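Local atomic coordinates of phosphoenolpyruvate--protein phosphotransferase (Escherichia coli, PDB entry 5T12), a protein that probably transfers the phosphoryl group of phosphoenolpyruvate to the carrier protein NPr in the nitrogen phosphotransferase system, and is seen here as its EIN-type phosphotransfer domain. Residues Ala12-Trp17 with Arg173-Val178; Phe154-Asp159 with Ala167-Asp172; Arg213-Asp218 with Leu224-Glu229. The protein carries 1 engineered substitution. All blocks are in the same frame, centred on the assembly; numbering follows the deposited sequence.

How the contacts relate
All three contacts involve strands of one mixed sheet; in contact 2 the second partner is a loop. Contact 2 is the buried one, near the centre of the chain. Contact 1 lies toward the surface, and contact 3 is partly buried and farthest out. Strand 154-158 ties contacts 1 and 2 together: it runs between strands 11-18 and 174-179, and its Phe154 and Leu156 carry contact 2. Strands 11-18 and 214-218 are neighbours, which joins contact 1 to contact 3. The chemistry follows the place. Contact 1 is alanine and valine methyls; contact 2 is leucine tips and a phenylalanine ring. Contact 3 is strand pairing, with backbone hydrogen bonds and a salt bridge at its exposed end.

Contact 1 (Ala12-Trp17 with Arg173-Val178); sequences AIAEGW and RLVGVV
Val175 turns one methyl toward a pair of alanines, Ala12 and Ala14. The methyl is CG2. It stands between the backbone N and the carbonyl carbon of its own residue, while CG1 lies anti to that carbonyl carbon (chi1 -58°). CG2 comes 3.7 Å from Ala14 CB and 4.0 Å from Ala12 CB. Ala12 and Ala14 both point their CB at Val175 because they lie two apart on an extended strand; Ile13, between them, points the other way.

Ala12 has a second neighbour. Its CB lies 3.2 Å from Val175 O, so the methyl packs closely against the peptide carbonyl as well as the side chain. The backbones come nearest at Ala12 and Gly176, with CA atoms 6.1 Å apart. Gly176 has no side chain, which leaves the close approach to backbone atoms and the Ala12 methyl. The contact is small, and its three touching residues are all partly exposed.

The two strands are not partners in the sheet. Strand 154-158 lies between them in the strand order. Phe154 and Leu156 bond through the backbone to Val175 and Gly176, and Ile155 to Glu15. Ile155 also packs on Ala14. On the other flank, strand 214-218 pairs with strand 11-18 through Ala12 with Val217 and Ala14 with Leu215.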
ATOM      1  N   ALA A  12       3.126 -17.675   2.716  1.00 26.43           N
ATOM      2  CA  ALA A  12       4.038 -16.823   3.464  1.00 30.64           C
ATOM      3  C   ALA A  12       3.867 -17.091   4.951  1.00 29.57           C
ATOM      4  O   ALA A  12       2.783 -17.457   5.410  1.00 36.01           O
ATOM      5  CB  ALA A  12       3.803 -15.339   3.163  1.00 18.91           C
ATOM      6  N   ILE A  13       4.955 -16.910   5.695  1.00 26.71           N
ATOM      7  CA  ILE A  13       4.949 -17.024   7.148  1.00 31.02           C
ATOM      8  C   ILE A  13       5.692 -15.823   7.717  1.00 24.67           C
ATOM      9  O   ILE A  13       6.816 -15.526   7.299  1.00 30.64           O
ATOM     10  CB  ILE A  13       5.578 -18.349   7.627  1.00 27.99           C
ATOM     11  CG1 ILE A  13       5.602 -18.410   9.156  1.00 32.66           C
ATOM     12  CG2 ILE A  13       6.976 -18.543   7.041  1.00 31.48           C
ATOM     13  CD1 ILE A  13       6.073 -19.737   9.707  1.00 39.30           C
ATOM     14  N   ALA A  14       5.054 -15.122   8.653  1.00 30.41           N
ATOM     15  CA  ALA A  14       5.629 -13.909   9.218  1.00 37.40           C
ATOM     16  C   ALA A  14       4.793 -13.472  10.409  1.00 36.43           C
ATOM     17  O   ALA A  14       3.680 -13.960  10.625  1.00 33.44           O
ATOM     18  CB  ALA A  14       5.705 -12.780   8.182  1.00 19.51           C
ATOM     19  N   GLU A  15       5.350 -12.539  11.174  1.00 39.05           N
ATOM     20  CA  GLU A  15       4.622 -11.926  12.276  1.00 38.31           C
ATOM     21  C   GLU A  15       3.487 -11.061  11.742  1.00 35.35           C
ATOM     22  O   GLU A  15       3.639 -10.359  10.739  1.00 38.57           O
ATOM     23  CB  GLU A  15       5.581 -11.090  13.128  1.00 33.69           C
ATOM     24  CG  GLU A  15       4.954  -9.897  13.832  1.00 51.91           C
ATOM     25  CD  GLU A  15       5.993  -8.916  14.343  1.00 62.48           C
ATOM     26  OE1 GLU A  15       7.200  -9.183  14.163  1.00 52.28           O
ATOM     27  OE2 GLU A  15       5.607  -7.877  14.919  1.00 70.00           O
ATOM     28  N   GLY A  16       2.337 -11.122  12.411  1.00 31.24           N
ATOM     29  CA  GLY A  16       1.216 -10.277  12.032  1.00 31.56           C
ATOM     30  C   GLY A  16       1.440  -8.837  12.470  1.00 30.35           C
ATOM     31  O   GLY A  16       1.987  -8.567  13.540  1.00 35.35           O
ATOM     32  N   TRP A  17       1.011  -7.905  11.621  1.00 39.15           N
ATOM     33  CA  TRP A  17       1.196  -6.481  11.880  1.00 31.64           C
ATOM     34  C   TRP A  17      -0.069  -5.734  11.492  1.00 30.54           C
ATOM     35  O   TRP A  17      -0.460  -5.737  10.321  1.00 32.19           O
ATOM     36  CB  TRP A  17       2.404  -5.932  11.110  1.00 30.27           C
ATOM     37  CG  TRP A  17       2.771  -4.529  11.490  1.00 39.47           C
ATOM     38  CD1 TRP A  17       3.388  -4.126  12.639  1.00 37.79           C
ATOM     39  CD2 TRP A  17       2.549  -3.342  10.717  1.00 43.02           C
ATOM     40  NE1 TRP A  17       3.560  -2.763  12.632  1.00 44.03           N
ATOM     41  CE2 TRP A  17       3.055  -2.258  11.463  1.00 37.43           C
ATOM     42  CE3 TRP A  17       1.971  -3.091   9.470  1.00 30.82           C
ATOM     43  CZ2 TRP A  17       3.001  -0.943  11.000  1.00 57.67           C
ATOM     44  CZ3 TRP A  17       1.919  -1.786   9.012  1.00 43.35           C
ATOM     45  CH2 TRP A  17       2.429  -0.729   9.777  1.00 37.22           C
ATOM     46  N   ARG A 173       9.318  -5.758   2.830  1.00 35.87           N
ATOM     47  CA  ARG A 173       8.931  -6.314   4.119  1.00 28.90           C
ATOM     48  C   ARG A 173       7.563  -6.983   4.088  1.00 31.82           C
ATOM     49  O   ARG A 173       7.320  -7.911   4.868  1.00 35.41           O
ATOM     50  CB  ARG A 173       8.938  -5.215   5.183  1.00 36.38           C
ATOM     51  CG  ARG A 173      10.285  -4.540   5.371  1.00 37.55           C
ATOM     52  CD  ARG A 173      10.261  -3.634   6.587  1.00 42.86           C
ATOM     53  NE  ARG A 173      11.571  -3.533   7.222  1.00 66.31           N
ATOM     54  CZ  ARG A 173      12.293  -2.420   7.275  1.00 72.67           C
ATOM     55  NH1 ARG A 173      11.831  -1.300   6.738  1.00 81.29           N
ATOM     56  NH2 ARG A 173      13.475  -2.425   7.875  1.00 73.86           N
ATOM     57  N   LEU A 174       6.668  -6.537   3.208  1.00 41.79           N
ATOM     58  CA  LEU A 174       5.318  -7.085   3.126  1.00 29.72           C
ATOM     59  C   LEU A 174       5.356  -8.400   2.358  1.00 34.22           C
ATOM     60  O   LEU A 174       5.650  -8.419   1.157  1.00 28.67           O
ATOM     61  CB  LEU A 174       4.379  -6.086   2.458  1.00 32.84           C
ATOM     62  CG  LEU A 174       2.920  -6.517   2.295  1.00 37.34           C
ATOM     63  CD1 LEU A 174       2.258  -6.698   3.650  1.00 25.65           C
ATOM     64  CD2 LEU A 174       2.156  -5.508   1.450  1.00 33.30           C
ATOM     65  N   VAL A 175       5.045  -9.500   3.043  1.00 32.82           N
ATOM     66  CA  VAL A 175       5.047 -10.824   2.428  1.00 28.27           C
ATOM     67  C   VAL A 175       3.661 -11.445   2.357  1.00 30.98           C
ATOM     68  O   VAL A 175       3.500 -12.479   1.688  1.00 35.15           O
ATOM     69  CB  VAL A 175       6.013 -11.783   3.153  1.00 29.17           C
ATOM     70  CG1 VAL A 175       7.425 -11.215   3.150  1.00 26.30           C
ATOM     71  CG2 VAL A 175       5.540 -12.038   4.574  1.00 23.75           C
ATOM     72  N   GLY A 176       2.662 -10.864   3.013  1.00 25.42           N
ATOM     73  CA  GLY A 176       1.320 -11.413   2.983  1.00 28.67           C
ATOM     74  C   GLY A 176       0.326 -10.432   3.560  1.00 28.56           C
ATOM     75  O   GLY A 176       0.691  -9.504   4.289  1.00 30.38           O
ATOM     76  N   VAL A 177      -0.943 -10.644   3.213  1.00 29.79           N
ATOM     77  CA  VAL A 177      -2.034  -9.780   3.652  1.00 24.99           C
ATOM     78  C   VAL A 177      -3.212 -10.650   4.073  1.00 26.63           C
ATOM     79  O   VAL A 177      -3.505 -11.668   3.435  1.00 28.89           O
ATOM     80  CB  VAL A 177      -2.461  -8.785   2.549  1.00 28.42           C
ATOM     81  CG1 VAL A 177      -3.530  -7.834   3.069  1.00 26.51           C
ATOM     82  CG2 VAL A 177      -1.265  -8.001   2.028  1.00 22.72           C
ATOM     83  N   VAL A 178      -3.882 -10.253   5.152  1.00 24.24           N
ATOM     84  CA  VAL A 178      -5.082 -10.927   5.637  1.00 28.42           C
ATOM     85  C   VAL A 178      -6.143  -9.870   5.900  1.00 40.75           C
ATOM     86  O   VAL A 178      -5.956  -8.995   6.753  1.00 30.77           O
ATOM     87  CB  VAL A 178      -4.821 -11.744   6.912  1.00 38.90           C
ATOM     88  CG1 VAL A 178      -6.126 -12.360   7.408  1.00 38.16           C
ATOM     89  CG2 VAL A 178      -3.782 -12.819   6.649  1.00 31.63           C
TER

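Contact 2 (Phe154-Asp159 with Ala167-Asp172)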
ATOM      1  N   PHE A 154       6.584  -9.049   7.681  1.00 23.89           N
ATOM      2  CA  PHE A 154       5.299  -9.071   8.362  1.00 28.98           C
ATOM      3  C   PHE A 154       4.187  -9.419   7.384  1.00 26.23           C
ATOM      4  O   PHE A 154       4.328  -9.279   6.167  1.00 23.27           O
ATOM      5  CB  PHE A 154       4.996  -7.734   9.057  1.00 31.33           C
ATOM      6  CG  PHE A 154       4.891  -6.560   8.120  1.00 31.24           C
ATOM      7  CD1 PHE A 154       6.009  -5.806   7.808  1.00 35.29           C
ATOM      8  CD2 PHE A 154       3.669  -6.196   7.574  1.00 25.03           C
ATOM      9  CE1 PHE A 154       5.914  -4.720   6.956  1.00 25.47           C
ATOM     10  CE2 PHE A 154       3.570  -5.112   6.720  1.00 29.06           C
ATOM     11  CZ  PHE A 154       4.694  -4.374   6.412  1.00 31.84           C
ATOM     12  N   ILE A 155       3.076  -9.883   7.949  1.00 28.90           N
ATOM     13  CA  ILE A 155       1.835 -10.116   7.220  1.00 26.02           C
ATOM     14  C   ILE A 155       0.842  -9.053   7.665  1.00 32.37           C
ATOM     15  O   ILE A 155       0.517  -8.957   8.856  1.00 28.56           O
ATOM     16  CB  ILE A 155       1.282 -11.527   7.469  1.00 33.41           C
ATOM     17  CG1 ILE A 155       2.241 -12.581   6.914  1.00 35.43           C
ATOM     18  CG2 ILE A 155      -0.107 -11.671   6.859  1.00 27.29           C
ATOM     19  CD1 ILE A 155       1.902 -13.996   7.329  1.00 25.85           C
ATOM     20  N   LEU A 156       0.365  -8.251   6.717  1.00 30.17           N
ATOM     21  CA  LEU A 156      -0.587  -7.196   7.036  1.00 28.75           C
ATOM     22  C   LEU A 156      -1.923  -7.806   7.440  1.00 36.22           C
ATOM     23  O   LEU A 156      -2.502  -8.602   6.695  1.00 33.89           O
ATOM     24  CB  LEU A 156      -0.766  -6.261   5.843  1.00 29.98           C
ATOM     25  CG  LEU A 156      -1.872  -5.212   5.976  1.00 32.96           C
ATOM     26  CD1 LEU A 156      -1.564  -4.230   7.099  1.00 29.87           C
ATOM     27  CD2 LEU A 156      -2.087  -4.480   4.659  1.00 30.20           C
ATOM     28  N   VAL A 157      -2.406  -7.440   8.625  1.00 30.24           N
ATOM     29  CA  VAL A 157      -3.738  -7.809   9.087  1.00 40.48           C
ATOM     30  C   VAL A 157      -4.556  -6.534   9.216  1.00 32.11           C
ATOM     31  O   VAL A 157      -4.094  -5.546   9.800  1.00 35.50           O
ATOM     32  CB  VAL A 157      -3.690  -8.583  10.417  1.00 37.23           C
ATOM     33  CG1 VAL A 157      -3.148  -9.984  10.190  1.00 36.88           C
ATOM     34  CG2 VAL A 157      -2.841  -7.848  11.444  1.00 40.50           C
ATOM     35  N   ALA A 158      -5.762  -6.549   8.655  1.00 35.98           N
ATOM     36  CA  ALA A 158      -6.596  -5.359   8.644  1.00 33.48           C
ATOM     37  C   ALA A 158      -8.037  -5.765   8.384  1.00 38.69           C
ATOM     38  O   ALA A 158      -8.320  -6.877   7.930  1.00 30.60           O
ATOM     39  CB  ALA A 158      -6.122  -4.351   7.593  1.00 34.38           C
ATOM     40  N   ASP A 159      -8.947  -4.839   8.686  1.00 40.73           N
ATOM     41  CA  ASP A 159     -10.362  -5.064   8.428  1.00 47.17           C
ATOM     42  C   ASP A 159     -10.741  -4.719   6.994  1.00 40.01           C
ATOM     43  O   ASP A 159     -11.637  -5.352   6.428  1.00 51.32           O
ATOM     44  CB  ASP A 159     -11.205  -4.248   9.406  1.00 52.64           C
ATOM     45  CG  ASP A 159     -10.828  -2.780   9.408  1.00 81.16           C
ATOM     46  OD1 ASP A 159      -9.690  -2.459   9.005  1.00 78.40           O
ATOM     47  OD2 ASP A 159     -11.667  -1.948   9.806  1.00112.95           O
ATOM     48  N   ALA A 167      -0.166   1.733  -0.284  1.00 43.22           N
ATOM     49  CA  ALA A 167       0.759   2.767  -0.729  1.00 23.13           C
ATOM     50  C   ALA A 167       1.673   3.270   0.380  1.00 29.33           C
ATOM     51  O   ALA A 167       2.679   3.918   0.077  1.00 40.30           O
ATOM     52  CB  ALA A 167      -0.020   3.937  -1.333  1.00 33.61           C
ATOM     53  N   GLU A 168       1.358   2.996   1.646  1.00 30.12           N
ATOM     54  CA  GLU A 168       2.215   3.377   2.762  1.00 38.29           C
ATOM     55  C   GLU A 168       2.910   2.170   3.384  1.00 36.81           C
ATOM     56  O   GLU A 168       3.189   2.157   4.586  1.00 48.89           O
ATOM     57  CB  GLU A 168       1.418   4.144   3.819  1.00 50.21           C
ATOM     58  CG  GLU A 168       0.073   3.532   4.190  1.00 41.83           C
ATOM     59  CD  GLU A 168      -0.660   4.338   5.250  1.00 55.91           C
ATOM     60  OE1 GLU A 168      -0.052   4.637   6.299  1.00 47.55           O
ATOM     61  OE2 GLU A 168      -1.842   4.680   5.032  1.00 50.31           O
ATOM     62  N   LEU A 169       3.204   1.152   2.576  1.00 36.63           N
ATOM     63  CA  LEU A 169       3.876  -0.052   3.036  1.00 35.56           C
ATOM     64  C   LEU A 169       5.095  -0.339   2.170  1.00 26.29           C
ATOM     65  O   LEU A 169       5.052  -0.144   0.950  1.00 30.11           O
ATOM     66  CB  LEU A 169       2.932  -1.264   3.002  1.00 30.51           C
ATOM     67  CG  LEU A 169       1.695  -1.204   3.898  1.00 37.04           C
ATOM     68  CD1 LEU A 169       0.844  -2.448   3.706  1.00 21.64           C
ATOM     69  CD2 LEU A 169       2.096  -1.046   5.356  1.00 33.49           C
ATOM     70  N   PRO A 170       6.195  -0.794   2.772  1.00 36.15           N
ATOM     71  CA  PRO A 170       7.355  -1.218   1.976  1.00 39.07           C
ATOM     72  C   PRO A 170       7.131  -2.615   1.408  1.00 35.94           C
ATOM     73  O   PRO A 170       6.697  -3.524   2.118  1.00 38.16           O
ATOM     74  CB  PRO A 170       8.505  -1.201   2.988  1.00 34.31           C
ATOM     75  CG  PRO A 170       7.836  -1.462   4.301  1.00 28.93           C
ATOM     76  CD  PRO A 170       6.469  -0.830   4.219  1.00 26.25           C
ATOM     77  N   GLN A 171       7.430  -2.782   0.117  1.00 43.95           N
ATOM     78  CA  GLN A 171       7.196  -4.071  -0.529  1.00 46.66           C
ATOM     79  C   GLN A 171       8.137  -5.144   0.002  1.00 36.10           C
ATOM     80  O   GLN A 171       7.724  -6.293   0.202  1.00 45.27           O
ATOM     81  CB  GLN A 171       7.349  -3.944  -2.045  1.00 54.26           C
ATOM     82  CG  GLN A 171       7.381  -5.290  -2.760  1.00 88.03           C
ATOM     83  CD  GLN A 171       7.551  -5.162  -4.259  1.00 78.11           C
ATOM     84  OE1 GLN A 171       8.668  -5.035  -4.762  1.00 80.10           O
ATOM     85  NE2 GLN A 171       6.439  -5.200  -4.984  1.00 81.77           N
ATOM     86  N   ASP A 172       9.406  -4.792   0.231  1.00 39.64           N
ATOM     87  CA  ASP A 172      10.395  -5.786   0.635  1.00 41.37           C
ATOM     88  C   ASP A 172      10.017  -6.467   1.944  1.00 31.03           C
ATOM     89  O   ASP A 172      10.346  -7.640   2.152  1.00 54.44           O
ATOM     90  CB  ASP A 172      11.771  -5.133   0.758  1.00 39.68           C
ATOM     91  CG  ASP A 172      11.757  -3.914   1.660  1.00 67.29           C
ATOM     92  OD1 ASP A 172      10.842  -3.076   1.513  1.00 46.25           O
ATOM     93  OD2 ASP A 172      12.655  -3.799   2.519  1.00 73.52           O
TER
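Leu169 reaches from its loop toward Leu156 and Phe154 on strand 154-158. Its CB already points at the strand, but makes no close approach to it. CG follows, anti to the carbonyl carbon of Leu169 and beside the backbone N (chi1 -62°). At CG the chain forks, and each branch has its own neighbour.

The CD1 branch goes to Leu156. Leu169 CD1 meets Leu156 CD2 at 3.7 Å, an ordinary van der Waals distance. The two side chains cross at about a right angle, so the meeting is methyl against methyl and not length along length. Leu156 also points toward the loop. Its CG is anti to the backbone N (chi1 172°), and CD2 is the branch that does the touching.

The CD2 branch goes to Phe154. It comes in obliquely near CZ, the far end of the ring, and this approach is looser than that of the other branch. The CB of Phe154 does not point at the loop; the ring itself carries the contact there. Leu169 also packs on Trp17 of strand 11-18. Trp17 and Trp150 both meet the Phe154 ring, so the leucine joins an aromatic cluster.

Helix 126-140 also holds the loop. Its Arg135 bonds through NH1 to the carbonyls of Ala167 and Leu169, and Gln134 bonds to Glu168 OE2.

All three touching residues are buried, and the contact between them is wholly apolar. Shape and exclusion of water, not directed bonds, therefore hold the Leu169 side chain against the sheet. The polar grip on this loop falls instead on its backbone and on Glu168, where helix 126-140 supplies the donors.

Contact 3 (Arg213-Asp218 with Leu224-Glu229); sequences RTLIVD and LLVDPE
Ile216 and Leu225 face each other as an antiparallel hydrogen-bonded pair. Ile216 N donates to Leu225 O at 3.0 Å, and Leu225 N donates to Ile216 O at 2.9 Å. Two residues along, toward the open end, Asp227 N donates to Thr214 O at 3.1 Å. Leu215 with Val226 and Val217 with Leu224 are the non-hydrogen-bonded pairs.

The side chains sort onto two faces. On one, Leu215 and Val226 lie side by side and point the same way. Leu224 CD1 bends back toward the neighbouring strand, 3.2 Å from Ile216 O, and also packs on Leu215 and Val217. Leu210 of helix 207-210 packs on Leu215, Leu224 and Val226 here. On the other face Ile216 CD1 meets Pro228 CB at 3.6 Å, the two side chains crossing obliquely. Thr214 CG2, anti to its backbone N, touches Pro228 CD at 3.7 Å.

At the open end the extended Arg213 side chain crosses Asp227 at a slant. Arg213 NH1 makes a salt bridge with Asp227 OD2 at 3.0 Å. The oxygen sits at the guanidinium edge, with the guanidinium and carboxylate planes 24° apart. The N-H is poorly aimed (132°), so the hydrogen bond within this bridge is weak.

Farther out, strand 11-18 flanks strand 214-218, and Leu224 bonds through the backbone to Ile2. At the turn, Asp218 OD1 accepts from Tyr220 N. Asp227 has positive phi (70°), which bends the chain out of the strand and into helix 228-241. The whole is a beta hairpin at one side of the mixed sheet, in the alpha/beta part of this EIN-type domain, the mobile domain of PEP-utilising enzymes, and it leads straight into the C-terminal helix of this fragment.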
ATOM      1  N   ARG A 213       1.739 -11.653  16.375  1.00 39.47           N
ATOM      2  CA  ARG A 213       1.712 -13.109  16.400  1.00 46.83           C
ATOM      3  C   ARG A 213       2.180 -13.664  15.065  1.00 37.45           C
ATOM      4  O   ARG A 213       1.886 -13.097  14.008  1.00 41.57           O
ATOM      5  CB  ARG A 213       0.313 -13.649  16.716  1.00 47.46           C
ATOM      6  CG  ARG A 213      -0.106 -13.520  18.171  1.00 55.70           C
ATOM      7  CD  ARG A 213      -1.064 -14.638  18.555  1.00 66.74           C
ATOM      8  NE  ARG A 213      -1.897 -14.282  19.699  1.00 86.32           N
ATOM      9  CZ  ARG A 213      -2.824 -15.078  20.222  1.00 82.90           C
ATOM     10  NH1 ARG A 213      -3.034 -16.281  19.707  1.00 51.29           N
ATOM     11  NH2 ARG A 213      -3.541 -14.670  21.260  1.00 82.20           N
ATOM     12  N   THR A 214       2.901 -14.781  15.121  1.00 44.92           N
ATOM     13  CA  THR A 214       3.339 -15.458  13.909  1.00 33.87           C
ATOM     14  C   THR A 214       2.137 -16.036  13.170  1.00 28.84           C
ATOM     15  O   THR A 214       1.272 -16.677  13.774  1.00 32.34           O
ATOM     16  CB  THR A 214       4.334 -16.568  14.244  1.00 33.62           C
ATOM     17  OG1 THR A 214       5.493 -16.001  14.868  1.00 34.29           O
ATOM     18  CG2 THR A 214       4.758 -17.307  12.980  1.00 24.84           C
ATOM     19  N   LEU A 215       2.087 -15.811  11.861  1.00 30.22           N
ATOM     20  CA  LEU A 215       0.985 -16.271  11.032  1.00 31.92           C
ATOM     21  C   LEU A 215       1.523 -16.942   9.778  1.00 25.94           C
ATOM     22  O   LEU A 215       2.597 -16.594   9.279  1.00 27.43           O
ATOM     23  CB  LEU A 215       0.063 -15.111  10.627  1.00 42.49           C
ATOM     24  CG  LEU A 215      -0.429 -14.152  11.712  1.00 49.92           C
ATOM     25  CD1 LEU A 215      -1.131 -12.965  11.075  1.00 31.99           C
ATOM     26  CD2 LEU A 215      -1.353 -14.859  12.688  1.00 51.87           C
ATOM     27  N   ILE A 216       0.766 -17.913   9.275  1.00 27.87           N
ATOM     28  CA  ILE A 216       0.992 -18.501   7.959  1.00 25.66           C
ATOM     29  C   ILE A 216      -0.241 -18.218   7.116  1.00 29.66           C
ATOM     30  O   ILE A 216      -1.340 -18.684   7.441  1.00 33.44           O
ATOM     31  CB  ILE A 216       1.261 -20.013   8.031  1.00 32.86           C
ATOM     32  CG1 ILE A 216       2.497 -20.312   8.879  1.00 41.81           C
ATOM     33  CG2 ILE A 216       1.433 -20.584   6.628  1.00 39.31           C
ATOM     34  CD1 ILE A 216       2.873 -21.780   8.898  1.00 38.44           C
ATOM     35  N   VAL A 217      -0.065 -17.454   6.043  1.00 28.21           N
ATOM     36  CA  VAL A 217      -1.142 -17.162   5.105  1.00 32.09           C
ATOM     37  C   VAL A 217      -0.982 -18.070   3.894  1.00 29.32           C
ATOM     38  O   VAL A 217       0.098 -18.137   3.293  1.00 28.86           O
ATOM     39  CB  VAL A 217      -1.150 -15.675   4.703  1.00 26.00           C
ATOM     40  CG1 VAL A 217       0.240 -15.211   4.292  1.00 30.18           C
ATOM     41  CG2 VAL A 217      -2.155 -15.432   3.584  1.00 37.72           C
ATOM     42  N   ASP A 218      -2.048 -18.788   3.553  1.00 30.84           N
ATOM     43  CA  ASP A 218      -2.062 -19.721   2.428  1.00 37.06           C
ATOM     44  C   ASP A 218      -3.087 -19.209   1.421  1.00 32.43           C
ATOM     45  O   ASP A 218      -4.296 -19.382   1.609  1.00 39.73           O
ATOM     46  CB  ASP A 218      -2.383 -21.139   2.899  1.00 37.73           C
ATOM     47  CG  ASP A 218      -2.527 -22.123   1.751  1.00 37.41           C
ATOM     48  OD1 ASP A 218      -2.002 -21.850   0.650  1.00 50.72           O
ATOM     49  OD2 ASP A 218      -3.161 -23.179   1.956  1.00 54.98           O
ATOM     50  N   LEU A 224      -5.514 -19.735   6.907  1.00 47.09           N
ATOM     51  CA  LEU A 224      -4.647 -18.949   7.775  1.00 36.01           C
ATOM     52  C   LEU A 224      -4.353 -19.753   9.029  1.00 42.77           C
ATOM     53  O   LEU A 224      -5.275 -20.283   9.659  1.00 45.14           O
ATOM     54  CB  LEU A 224      -5.275 -17.604   8.155  1.00 35.85           C
ATOM     55  CG  LEU A 224      -4.398 -16.785   9.111  1.00 36.47           C
ATOM     56  CD1 LEU A 224      -3.186 -16.213   8.392  1.00 45.15           C
ATOM     57  CD2 LEU A 224      -5.178 -15.681   9.783  1.00 44.89           C
ATOM     58  N   LEU A 225      -3.078 -19.840   9.393  1.00 42.35           N
ATOM     59  CA  LEU A 225      -2.637 -20.601  10.554  1.00 39.00           C
ATOM     60  C   LEU A 225      -2.086 -19.640  11.598  1.00 35.11           C
ATOM     61  O   LEU A 225      -1.137 -18.898  11.324  1.00 48.13           O
ATOM     62  CB  LEU A 225      -1.580 -21.631  10.160  1.00 43.37           C
ATOM     63  CG  LEU A 225      -2.042 -22.694   9.163  1.00 68.86           C
ATOM     64  CD1 LEU A 225      -0.920 -23.670   8.859  1.00 75.44           C
ATOM     65  CD2 LEU A 225      -3.260 -23.424   9.694  1.00 70.77           C
ATOM     66  N   VAL A 226      -2.674 -19.657  12.789  1.00 39.06           N
ATOM     67  CA  VAL A 226      -2.242 -18.802  13.889  1.00 55.34           C
ATOM     68  C   VAL A 226      -1.379 -19.631  14.832  1.00 56.32           C
ATOM     69  O   VAL A 226      -1.830 -20.664  15.343  1.00 49.34           O
ATOM     70  CB  VAL A 226      -3.442 -18.192  14.631  1.00 51.92           C
ATOM     71  CG1 VAL A 226      -2.975 -17.144  15.621  1.00 51.70           C
ATOM     72  CG2 VAL A 226      -4.435 -17.600  13.640  1.00 44.22           C
ATOM     73  N   ASP A 227      -0.140 -19.175  15.060  1.00 50.34           N
ATOM     74  CA  ASP A 227       0.812 -19.733  16.020  1.00 56.88           C
ATOM     75  C   ASP A 227       1.333 -21.094  15.573  1.00 47.25           C
ATOM     76  O   ASP A 227       1.119 -22.090  16.277  1.00 68.47           O
ATOM     77  CB  ASP A 227       0.173 -19.878  17.402  1.00 56.36           C
ATOM     78  CG  ASP A 227      -0.324 -18.565  17.961  1.00 70.19           C
ATOM     79  OD1 ASP A 227       0.410 -17.554  17.869  1.00 79.75           O
ATOM     80  OD2 ASP A 227      -1.454 -18.543  18.497  1.00 72.42           O
ATOM     81  N   PRO A 228       2.023 -21.195  14.413  1.00 56.86           N
ATOM     82  CA  PRO A 228       2.315 -22.530  13.866  1.00 59.42           C
ATOM     83  C   PRO A 228       3.302 -23.342  14.690  1.00 43.03           C
ATOM     84  O   PRO A 228       3.325 -24.571  14.568  1.00 44.48           O
ATOM     85  CB  PRO A 228       2.884 -22.226  12.472  1.00 48.03           C
ATOM     86  CG  PRO A 228       3.389 -20.828  12.561  1.00 56.07           C
ATOM     87  CD  PRO A 228       2.414 -20.131  13.469  1.00 34.32           C
ATOM     88  N   GLU A 229       4.096 -22.689  15.542  1.00 43.05           N
ATOM     89  CA  GLU A 229       5.159 -23.410  16.238  1.00 49.14           C
ATOM     90  C   GLU A 229       4.620 -24.449  17.214  1.00 52.69           C
ATOM     91  O   GLU A 229       5.102 -25.592  17.176  1.00 48.20           O
ATOM     92  CB  GLU A 229       6.106 -22.411  16.910  1.00 50.28           C
ATOM     93  CG  GLU A 229       7.304 -23.074  17.579  1.00 55.93           C
ATOM     94  CD  GLU A 229       8.148 -22.107  18.384  1.00 71.68           C
ATOM     95  OE1 GLU A 229       7.638 -21.545  19.376  1.00 83.45           O
ATOM     96  OE2 GLU A 229       9.326 -21.915  18.026  1.00 65.93           O
TER